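Local coordinates for 2-oxoglutarate (2OG) and Fe(II)-dependent oxygenase superfamily protein (Arabidopsis thaliana, PDB 6KWA) that probably catalyses the irreversible 2-oxoglutarate-dependent oxidation of the auxin indole-3-acetic acid to inactive 2-oxoindole-3-acetic acid, keeping auxin levels in balance, at residues Q17-A22 against G27-I32. Sequence-based numbering, arbitrary orientation.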
loop_
_atom_site.group_PDB
_atom_site.type_symbol
_atom_site.label_atom_id
_atom_site.label_comp_id
_atom_site.label_asym_id
_atom_site.label_seq_id
_atom_site.Cartn_x
_atom_site.Cartn_y
_atom_site.Cartn_z
ATOM N N GLN A 17 -9.457 14.500 11.612
ATOM C CA GLN A 17 -10.747 13.885 11.851
ATOM C C GLN A 17 -11.263 13.209 10.587
ATOM O O GLN A 17 -11.841 12.118 10.649
ATOM C CB GLN A 17 -11.746 14.906 12.351
ATOM C CG GLN A 17 -13.160 14.473 12.117
ATOM C CD GLN A 17 -14.096 15.149 13.056
ATOM O OE1 GLN A 17 -13.884 15.126 14.273
ATOM N NE2 GLN A 17 -15.141 15.770 12.511
ATOM N N LYS A 18 -11.081 13.861 9.444
ATOM C CA LYS A 18 -11.478 13.236 8.185
ATOM C C LYS A 18 -10.686 11.954 7.963
ATOM O O LYS A 18 -11.237 10.974 7.494
ATOM C CB LYS A 18 -11.288 14.197 6.998
ATOM C CG LYS A 18 -12.485 15.120 6.766
ATOM C CD LYS A 18 -12.133 16.230 5.778
ATOM C CE LYS A 18 -13.326 17.127 5.490
ATOM N NZ LYS A 18 -12.969 18.167 4.459
ATOM N N ILE A 19 -9.394 11.954 8.281
ATOM C CA ILE A 19 -8.612 10.741 8.110
ATOM C C ILE A 19 -9.166 9.638 9.019
ATOM O O ILE A 19 -9.460 8.510 8.572
ATOM C CB ILE A 19 -7.132 11.003 8.381
ATOM C CG1 ILE A 19 -6.543 11.735 7.172
ATOM C CG2 ILE A 19 -6.372 9.679 8.624
ATOM C CD1 ILE A 19 -5.214 12.466 7.434
ATOM N N ARG A 20 -9.349 9.971 10.280
ATOM C CA ARG A 20 -9.818 9.000 11.245
ATOM C C ARG A 20 -11.180 8.405 10.843
ATOM O O ARG A 20 -11.379 7.207 10.922
ATOM C CB ARG A 20 -9.938 9.650 12.607
ATOM C CG ARG A 20 -10.687 8.799 13.619
ATOM C CD ARG A 20 -10.636 9.473 15.007
ATOM N NE ARG A 20 -11.606 8.878 15.919
ATOM C CZ ARG A 20 -11.778 9.272 17.175
ATOM N NH1 ARG A 20 -11.060 10.268 17.661
ATOM N NH2 ARG A 20 -12.662 8.674 17.940
ATOM N N GLU A 21 -12.103 9.221 10.359
ATOM C CA GLU A 21 -13.439 8.697 10.132
ATOM C C GLU A 21 -13.493 7.878 8.862
ATOM O O GLU A 21 -14.215 6.877 8.805
ATOM C CB GLU A 21 -14.483 9.823 10.054
ATOM C CG GLU A 21 -15.024 10.232 11.421
ATOM C CD GLU A 21 -15.659 11.614 11.441
ATOM O OE1 GLU A 21 -16.283 12.021 10.427
ATOM O OE2 GLU A 21 -15.583 12.268 12.502
ATOM N N ALA A 22 -12.698 8.260 7.870
ATOM C CA ALA A 22 -12.534 7.415 6.695
ATOM C C ALA A 22 -11.998 6.050 7.089
ATOM O O ALA A 22 -12.547 5.004 6.703
ATOM C CB ALA A 22 -11.590 8.082 5.698
ATOM N N GLY A 27 -11.989 2.022 6.004
ATOM C CA GLY A 27 -10.686 1.390 6.019
ATOM C C GLY A 27 -9.795 1.781 4.854
ATOM O O GLY A 27 -8.723 1.212 4.652
ATOM N N CYS A 28 -10.219 2.794 4.113
ATOM C CA CYS A 28 -9.432 3.269 2.997
ATOM C C CYS A 28 -9.829 4.670 2.630
ATOM O O CYS A 28 -10.911 5.134 2.988
ATOM C CB CYS A 28 -9.612 2.336 1.784
ATOM S SG CYS A 28 -11.349 2.153 1.279
ATOM N N PHE A 29 -8.944 5.346 1.917
ATOM C CA PHE A 29 -9.244 6.667 1.390
ATOM C C PHE A 29 -8.227 7.037 0.347
ATOM O O PHE A 29 -7.118 6.538 0.345
ATOM C CB PHE A 29 -9.297 7.725 2.502
ATOM C CG PHE A 29 -8.068 7.809 3.336
ATOM C CD1 PHE A 29 -7.085 8.751 3.068
ATOM C CD2 PHE A 29 -7.907 6.965 4.430
ATOM C CE1 PHE A 29 -5.963 8.837 3.858
ATOM C CE2 PHE A 29 -6.767 7.030 5.213
ATOM C CZ PHE A 29 -5.796 7.988 4.941
ATOM N N ARG A 30 -8.603 7.983 -0.493
ATOM C CA ARG A 30 -7.725 8.489 -1.523
ATOM C C ARG A 30 -7.075 9.749 -0.956
ATOM O O ARG A 30 -7.686 10.419 -0.125
ATOM C CB ARG A 30 -8.564 8.783 -2.778
ATOM C CG ARG A 30 -7.817 8.983 -4.093
ATOM C CD ARG A 30 -8.831 9.211 -5.261
ATOM N NE ARG A 30 -9.348 7.974 -5.850
ATOM C CZ ARG A 30 -10.617 7.564 -5.799
ATOM N NH1 ARG A 30 -11.549 8.287 -5.184
ATOM N NH2 ARG A 30 -10.960 6.421 -6.388
ATOM N N VAL A 31 -5.832 10.046 -1.329
ATOM C CA VAL A 31 -5.257 11.331 -0.970
ATOM C C VAL A 31 -4.910 12.121 -2.232
ATOM O O VAL A 31 -4.492 11.560 -3.259
ATOM C CB VAL A 31 -4.010 11.217 -0.060
ATOM C CG1 VAL A 31 -4.434 10.738 1.331
ATOM C CG2 VAL A 31 -2.920 10.304 -0.656
ATOM N N ILE A 32 -5.151 13.428 -2.150
ATOM C CA ILE A 32 -4.722 14.394 -3.157
ATOM C C ILE A 32 -3.859 15.428 -2.466
ATOM O O ILE A 32 -3.873 15.530 -1.229
ATOM C CB ILE A 32 -5.911 15.106 -3.822
ATOM C CG1 ILE A 32 -6.798 15.744 -2.743
ATOM C CG2 ILE A 32 -6.699 14.149 -4.686
ATOM C CD1 ILE A 32 -7.929 16.596 -3.290
#
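The amide of Gly27 closes the C-terminal end of the helix, its N lying 3.1 Å from Ala22 O. The bond is bent, with an angle of 141° at the hydrogen, and the donor is a little off the carbonyl plane. It reaches back five residues, a pi-type (i to i-5) bond at the helix end. Gly27 is the first residue past the helix to leave helical angles, and does so with positive phi, which glycine adopts readily. From there the chain reverses, and the axes of 17-22 and 28-32 run 142° apart in direction, 8.3 Å from each other at closest.

Phe29 carries most of the strand's side of the interface. With chi1 near +56°, its CG is tucked over the backbone, flanked by N and C, and the ring slants across the helix, back toward its earlier turn. Ala22 CB lies 3.9 Å from Phe29 CB and also touches CD2; at the far end of the ring Ile19 CG2 approaches Phe29 CZ at 4.1 Å. Both methyls come at the ring obliquely. Ile19 and Ala22, about one turn apart, are on the same side of the helix. All five touching residues are buried; the Cys28 CB points away from the helix, and its side chain is about 7 Å from that of the metal ligand His228.

This is the second half of a beta-alpha-beta unit, in which helix 12-25 connects parallel strands 4-6 and 28-32. Ile5 of the first strand touches both Ile19 and Phe29, Ile209 of strand 207-211 also meets Phe29, and helix 106-133 packs against Ile19 through Lys129 and Leu130.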